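Local coordinates for hypothetical protein (Staphylococcus aureus subsp. aureus, PDB 2IL5), which is of unknown function but belongs to the Activator of Hsp90 ATPase homolog 1-like family, with a Bet v 1-like fold that in relatives can bind hydrophobic ligands, at residues A[11-16]-A[125-130]; A[89-94]-A[103-108]. All coordinates share one frame; numbering follows the deposited sequence.

From the N terminus, the chain enters the sheet at once: segment 11-16 starts strand 12-22, one of the two outermost strands. It then passes through two short helices and strands 50-55, 62-68 and 74-85 before reaching 89-94, which contact 2 pairs with 103-108 across a short connection. Strand 118-128 follows and brings 125-130 back beside 11-16, so contact 1 closes a loop of 108 residues that contains all of contact 2. The two meet in the sheet, where strands 104-112 and 118-128 are neighbours: R125 N lies 2.9 Å from V105 O. With that link the order 12-22, 118-128, 104-112, 89-94 is set. Helix 136-166 packs on the contact 1 side, touching V14 and V16.

Contact 1: residues A[11-16]-A[125-130]; sequences NEHVEV and RSLVEK
H13 and L127 face each other as a non-hydrogen-bonded pair where the first strand of the Bet v 1-like sheet, an edge strand within the chain, runs antiparallel to the last, strand 118-128. H13 CB lies 3.8 Å from R125 CG; chi1 of -66° sets CG anti to the carbonyl carbon, 3.6 Å from R125 CD, and the ring stands between two neighbours. R125 CD rests over one face, toward the rim, 3.4 Å from ND1 and also near CD2. L127 CD2 sits over the centre of the opposite face, 3.9 Å from the centroid and nearest NE2: two CH-pi contacts. CE1 meets L127 CG. The R125 guanidinium, its NH1 hydrogen-bonded to Y123 OH, is turned 89° from the ring. On the sheet face that carries V14 and V128, V14 CG1 meets V128 CG1 at 3.4 Å, tighter than usual carbon contact; V14 also touches K143 and Y146 of helix 136-166. V14 N bonds to S126 O at 2.8 Å and S126 N to V14 O at 2.9 Å. At the N11 end, K130 N donates to N11 OD1 over 2.9 Å, nearly straight at 166°, but from above the amide's carbonyl plane.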
loop_
_atom_site.group_PDB
_atom_site.type_symbol
_atom_site.label_atom_id
_atom_site.label_comp_id
_atom_site.label_asym_id
_atom_site.label_seq_id
_atom_site.Cartn_x
_atom_site.Cartn_y
_atom_site.Cartn_z
ATOM N N ASN A 11 5.632 -21.777 3.352
ATOM C CA ASN A 11 4.923 -20.515 3.392
ATOM C C ASN A 11 4.442 -20.157 2.002
ATOM O O ASN A 11 5.220 -20.259 1.040
ATOM C CB ASN A 11 5.834 -19.407 3.887
ATOM C CG ASN A 11 6.174 -19.522 5.376
ATOM O OD1 ASN A 11 5.608 -20.331 6.126
ATOM N ND2 ASN A 11 7.113 -18.684 5.807
ATOM N N GLU A 12 3.172 -19.748 1.899
ATOM C CA GLU A 12 2.551 -19.408 0.614
ATOM C C GLU A 12 2.131 -17.964 0.658
ATOM O O GLU A 12 2.012 -17.389 1.737
ATOM C CB GLU A 12 1.315 -20.271 0.323
ATOM C CG GLU A 12 1.589 -21.745 0.225
ATOM C CD GLU A 12 0.335 -22.596 0.438
ATOM O OE1 GLU A 12 -0.795 -22.074 0.350
ATOM O OE2 GLU A 12 0.480 -23.809 0.687
ATOM N N HIS A 13 1.900 -17.408 -0.534
ATOM C CA HIS A 13 1.554 -16.024 -0.719
ATOM C C HIS A 13 0.050 -15.830 -0.701
ATOM O O HIS A 13 -0.686 -16.659 -1.195
ATOM C CB HIS A 13 2.075 -15.534 -2.073
ATOM C CG HIS A 13 3.576 -15.499 -2.177
ATOM N ND1 HIS A 13 4.341 -14.481 -1.642
ATOM C CD2 HIS A 13 4.444 -16.323 -2.809
ATOM C CE1 HIS A 13 5.616 -14.703 -1.906
ATOM N NE2 HIS A 13 5.705 -15.810 -2.618
ATOM N N VAL A 14 -0.416 -14.730 -0.127
ATOM C CA VAL A 14 -1.699 -14.235 -0.552
ATOM C C VAL A 14 -1.492 -13.058 -1.520
ATOM O O VAL A 14 -0.523 -12.297 -1.404
ATOM C CB VAL A 14 -2.706 -13.944 0.595
ATOM C CG1 VAL A 14 -2.806 -15.155 1.549
ATOM C CG2 VAL A 14 -2.353 -12.737 1.328
ATOM N N GLU A 15 -2.440 -12.942 -2.450
ATOM C CA GLU A 15 -2.463 -11.909 -3.419
ATOM C C GLU A 15 -3.754 -11.125 -3.363
ATOM O O GLU A 15 -4.840 -11.695 -3.362
ATOM C CB GLU A 15 -2.221 -12.504 -4.816
ATOM C CG GLU A 15 -0.859 -13.145 -4.893
ATOM C CD GLU A 15 -0.602 -13.867 -6.173
ATOM O OE1 GLU A 15 -1.205 -14.926 -6.396
ATOM O OE2 GLU A 15 0.228 -13.387 -6.973
ATOM N N VAL A 16 -3.614 -9.805 -3.367
ATOM C CA VAL A 16 -4.737 -8.900 -3.354
ATOM C C VAL A 16 -4.751 -8.131 -4.675
ATOM O O VAL A 16 -3.743 -7.606 -5.110
ATOM C CB VAL A 16 -4.705 -7.992 -2.054
ATOM C CG1 VAL A 16 -5.681 -6.845 -2.139
ATOM C CG2 VAL A 16 -4.997 -8.864 -0.781
ATOM N N ARG A 125 1.262 -8.677 -2.969
ATOM C CA ARG A 125 1.669 -10.042 -2.624
ATOM C C ARG A 125 2.321 -10.077 -1.235
ATOM O O ARG A 125 3.208 -9.277 -0.941
ATOM C CB ARG A 125 2.614 -10.593 -3.659
ATOM C CG ARG A 125 2.745 -12.080 -3.523
ATOM C CD ARG A 125 3.660 -12.724 -4.521
ATOM N NE ARG A 125 4.987 -12.150 -4.670
ATOM C CZ ARG A 125 5.380 -11.397 -5.713
ATOM N NH1 ARG A 125 4.534 -11.018 -6.674
ATOM N NH2 ARG A 125 6.619 -10.975 -5.782
ATOM N N SER A 126 1.858 -10.982 -0.383
ATOM C CA SER A 126 2.422 -11.119 0.955
ATOM C C SER A 126 2.546 -12.571 1.372
ATOM O O SER A 126 1.625 -13.336 1.172
ATOM C CB SER A 126 1.536 -10.420 1.990
ATOM O OG SER A 126 2.153 -10.510 3.267
ATOM N N LEU A 127 3.672 -12.933 1.961
ATOM C CA LEU A 127 3.929 -14.314 2.392
ATOM C C LEU A 127 3.277 -14.573 3.705
ATOM O O LEU A 127 3.512 -13.816 4.640
ATOM C CB LEU A 127 5.427 -14.546 2.595
ATOM C CG LEU A 127 6.118 -15.291 1.495
ATOM C CD1 LEU A 127 7.561 -15.376 1.878
ATOM C CD2 LEU A 127 5.528 -16.705 1.349
ATOM N N VAL A 128 2.438 -15.597 3.795
ATOM C CA VAL A 128 1.849 -15.935 5.108
ATOM C C VAL A 128 2.544 -17.139 5.821
ATOM O O VAL A 128 2.835 -18.177 5.263
ATOM C CB VAL A 128 0.264 -15.762 5.195
ATOM C CG1 VAL A 128 -0.368 -15.604 3.832
ATOM C CG2 VAL A 128 -0.466 -16.809 6.129
ATOM N N GLU A 129 2.910 -16.908 7.058
ATOM C CA GLU A 129 3.684 -17.899 7.772
ATOM C C GLU A 129 2.783 -19.062 8.186
ATOM O O GLU A 129 1.659 -18.870 8.702
ATOM C CB GLU A 129 4.383 -17.283 8.968
ATOM C CG GLU A 129 5.781 -17.805 9.173
ATOM C CD GLU A 129 6.844 -16.987 8.437
ATOM O OE1 GLU A 129 6.595 -16.592 7.259
ATOM O OE2 GLU A 129 7.936 -16.753 9.034
ATOM N N LYS A 130 3.286 -20.260 7.929
ATOM C CA LYS A 130 2.582 -21.447 8.339
ATOM C C LYS A 130 2.971 -21.752 9.778
ATOM O O LYS A 130 4.128 -21.644 10.159
ATOM C CB LYS A 130 2.863 -22.608 7.391
ATOM C CG LYS A 130 1.811 -23.729 7.506
ATOM C CD LYS A 130 2.160 -24.849 6.569
ATOM C CE LYS A 130 1.007 -25.734 6.434
ATOM N NZ LYS A 130 1.506 -26.903 5.696
#

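Contact 2: residues A[89-94]-A[103-108]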
loop_
_atom_site.group_PDB
_atom_site.type_symbol
_atom_site.label_atom_id
_atom_site.label_comp_id
_atom_site.label_asym_id
_atom_site.label_seq_id
_atom_site.Cartn_x
_atom_site.Cartn_y
_atom_site.Cartn_z
ATOM N N TYR A 89 3.163 3.973 -13.189
ATOM C CA TYR A 89 3.486 2.724 -12.516
ATOM C C TYR A 89 4.366 2.928 -11.351
ATOM O O TYR A 89 5.412 3.566 -11.447
ATOM C CB TYR A 89 4.102 1.712 -13.504
ATOM C CG TYR A 89 4.392 0.315 -12.970
ATOM C CD1 TYR A 89 3.383 -0.495 -12.444
ATOM C CD2 TYR A 89 5.682 -0.225 -13.064
ATOM C CE1 TYR A 89 3.663 -1.802 -11.959
ATOM C CE2 TYR A 89 5.970 -1.519 -12.611
ATOM C CZ TYR A 89 4.960 -2.294 -12.060
ATOM O OH TYR A 89 5.269 -3.571 -11.630
ATOM N N VAL A 90 3.905 2.383 -10.236
ATOM C CA VAL A 90 4.721 2.252 -9.044
ATOM C C VAL A 90 4.835 0.755 -8.634
ATOM O O VAL A 90 3.825 0.061 -8.483
ATOM C CB VAL A 90 4.153 3.103 -7.841
ATOM C CG1 VAL A 90 5.031 2.937 -6.606
ATOM C CG2 VAL A 90 4.031 4.571 -8.193
ATOM N N LYS A 91 6.072 0.274 -8.535
ATOM C CA LYS A 91 6.425 -0.978 -7.851
ATOM C C LYS A 91 7.251 -0.631 -6.611
ATOM O O LYS A 91 8.287 0.044 -6.694
ATOM C CB LYS A 91 7.208 -1.919 -8.746
ATOM C CG LYS A 91 7.517 -3.301 -8.152
ATOM C CD LYS A 91 8.327 -4.119 -9.228
ATOM C CE LYS A 91 8.882 -5.469 -8.761
ATOM N NZ LYS A 91 7.904 -6.141 -7.787
HETATM N N MSE A 92 6.757 -1.063 -5.458
HETATM C CA MSE A 92 7.405 -0.792 -4.216
HETATM C C MSE A 92 7.320 -2.020 -3.299
HETATM O O MSE A 92 6.512 -2.944 -3.542
HETATM C CB MSE A 92 6.817 0.479 -3.568
HETATM C CG MSE A 92 5.372 0.395 -3.174
HETATM SE SE MSE A 92 4.565 2.056 -2.716
HETATM C CE MSE A 92 5.677 2.456 -1.181
ATOM N N THR A 93 8.196 -2.046 -2.290
ATOM C CA THR A 93 8.100 -3.011 -1.206
ATOM C C THR A 93 7.489 -2.434 0.091
ATOM O O THR A 93 7.563 -1.207 0.392
ATOM C CB THR A 93 9.432 -3.685 -0.844
ATOM O OG1 THR A 93 10.217 -2.813 -0.030
ATOM C CG2 THR A 93 10.214 -4.118 -2.063
ATOM N N ILE A 94 6.839 -3.348 0.805
ATOM C CA ILE A 94 6.457 -3.198 2.218
ATOM C C ILE A 94 7.358 -4.184 2.939
ATOM O O ILE A 94 7.266 -5.384 2.751
ATOM C CB ILE A 94 5.013 -3.569 2.458
ATOM C CG1 ILE A 94 4.097 -2.592 1.750
ATOM C CG2 ILE A 94 4.693 -3.509 3.969
ATOM C CD1 ILE A 94 3.626 -1.420 2.673
ATOM N N GLN A 103 9.664 -9.168 2.484
ATOM C CA GLN A 103 9.049 -7.986 1.865
ATOM C C GLN A 103 7.751 -8.365 1.173
ATOM O O GLN A 103 7.705 -9.266 0.311
ATOM C CB GLN A 103 9.928 -7.327 0.797
ATOM C CG GLN A 103 11.362 -7.145 1.096
ATOM C CD GLN A 103 12.194 -7.504 -0.117
ATOM O OE1 GLN A 103 12.474 -8.681 -0.362
ATOM N NE2 GLN A 103 12.578 -6.496 -0.897
ATOM N N ASP A 104 6.705 -7.649 1.532
ATOM C CA ASP A 104 5.536 -7.592 0.715
ATOM C C ASP A 104 5.814 -6.728 -0.537
ATOM O O ASP A 104 6.645 -5.824 -0.548
ATOM C CB ASP A 104 4.360 -7.035 1.481
ATOM C CG ASP A 104 4.132 -7.738 2.834
ATOM O OD1 ASP A 104 4.538 -8.923 3.014
ATOM O OD2 ASP A 104 3.489 -7.079 3.697
ATOM N N VAL A 105 5.058 -7.039 -1.573
ATOM C CA VAL A 105 5.195 -6.406 -2.869
ATOM C C VAL A 105 3.916 -5.656 -3.157
ATOM O O VAL A 105 2.854 -6.198 -3.028
ATOM C CB VAL A 105 5.503 -7.481 -3.986
ATOM C CG1 VAL A 105 5.186 -6.947 -5.388
ATOM C CG2 VAL A 105 6.970 -7.983 -3.857
ATOM N N ILE A 106 4.053 -4.398 -3.536
ATOM C CA ILE A 106 2.972 -3.621 -4.166
ATOM C C ILE A 106 3.313 -3.300 -5.635
ATOM O O ILE A 106 4.391 -2.821 -5.929
ATOM C CB ILE A 106 2.738 -2.289 -3.389
ATOM C CG1 ILE A 106 2.009 -2.591 -2.058
ATOM C CG2 ILE A 106 1.953 -1.258 -4.250
ATOM C CD1 ILE A 106 1.851 -1.351 -1.111
ATOM N N GLU A 107 2.405 -3.596 -6.556
ATOM C CA GLU A 107 2.544 -3.133 -7.954
ATOM C C GLU A 107 1.240 -2.456 -8.321
ATOM O O GLU A 107 0.191 -3.063 -8.223
ATOM C CB GLU A 107 2.874 -4.263 -8.898
ATOM C CG GLU A 107 4.199 -4.931 -8.546
ATOM C CD GLU A 107 4.529 -6.169 -9.324
ATOM O OE1 GLU A 107 3.664 -6.703 -10.048
ATOM O OE2 GLU A 107 5.713 -6.614 -9.239
ATOM N N VAL A 108 1.311 -1.171 -8.662
ATOM C CA VAL A 108 0.120 -0.404 -8.922
ATOM C C VAL A 108 0.271 0.357 -10.259
ATOM O O VAL A 108 1.216 1.115 -10.465
ATOM C CB VAL A 108 -0.294 0.518 -7.700
ATOM C CG1 VAL A 108 0.776 1.540 -7.394
ATOM C CG2 VAL A 108 -1.670 1.212 -7.971
#
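A beta hairpin joins strand 89-94 to strand 104-112; over 89-94 and 104-108 the axes run antiparallel at 156°, 4.6 Å apart at closest approach. V90 with V108, M92 with I106 and I94 with D104 are the hydrogen-bonded pairs, each closed by two backbone bonds; the bond from D104 N to I94 O is the most bent, at 130°. On the face carrying K91 and E107, the two side chains run side by side. K91 extends to CE with CG anti to its backbone N (chi1 -175°), then turns at chi4 so that NZ meets E107 OE2 at 2.7 Å, a salt bridge on the anti lone pair of that oxygen. The Y89 side chain lies along the E107 stem, its OH 3.5 Å from E107 CG. In the Bet v 1-like fold the concave side of the curved antiparallel sheet faces the interior, and here the face with V90, M92, I106 and V108 is buried. There selenomethionine M92 lays CG 3.8 Å from I106 CB and also touches W33, F43 and Y63. I106, itself on W33 and F122, reaches with CD1 to I94 CG1, also at 3.8 Å. V108, which touches M120, brings CG1 3.7 Å from V90 CB. Next to the connecting loop, I94 CB packs on D104 CB, while the D104 carboxylate turns to the next strand, OD1 bonding to S126 OG and OD2 to Y124 OH.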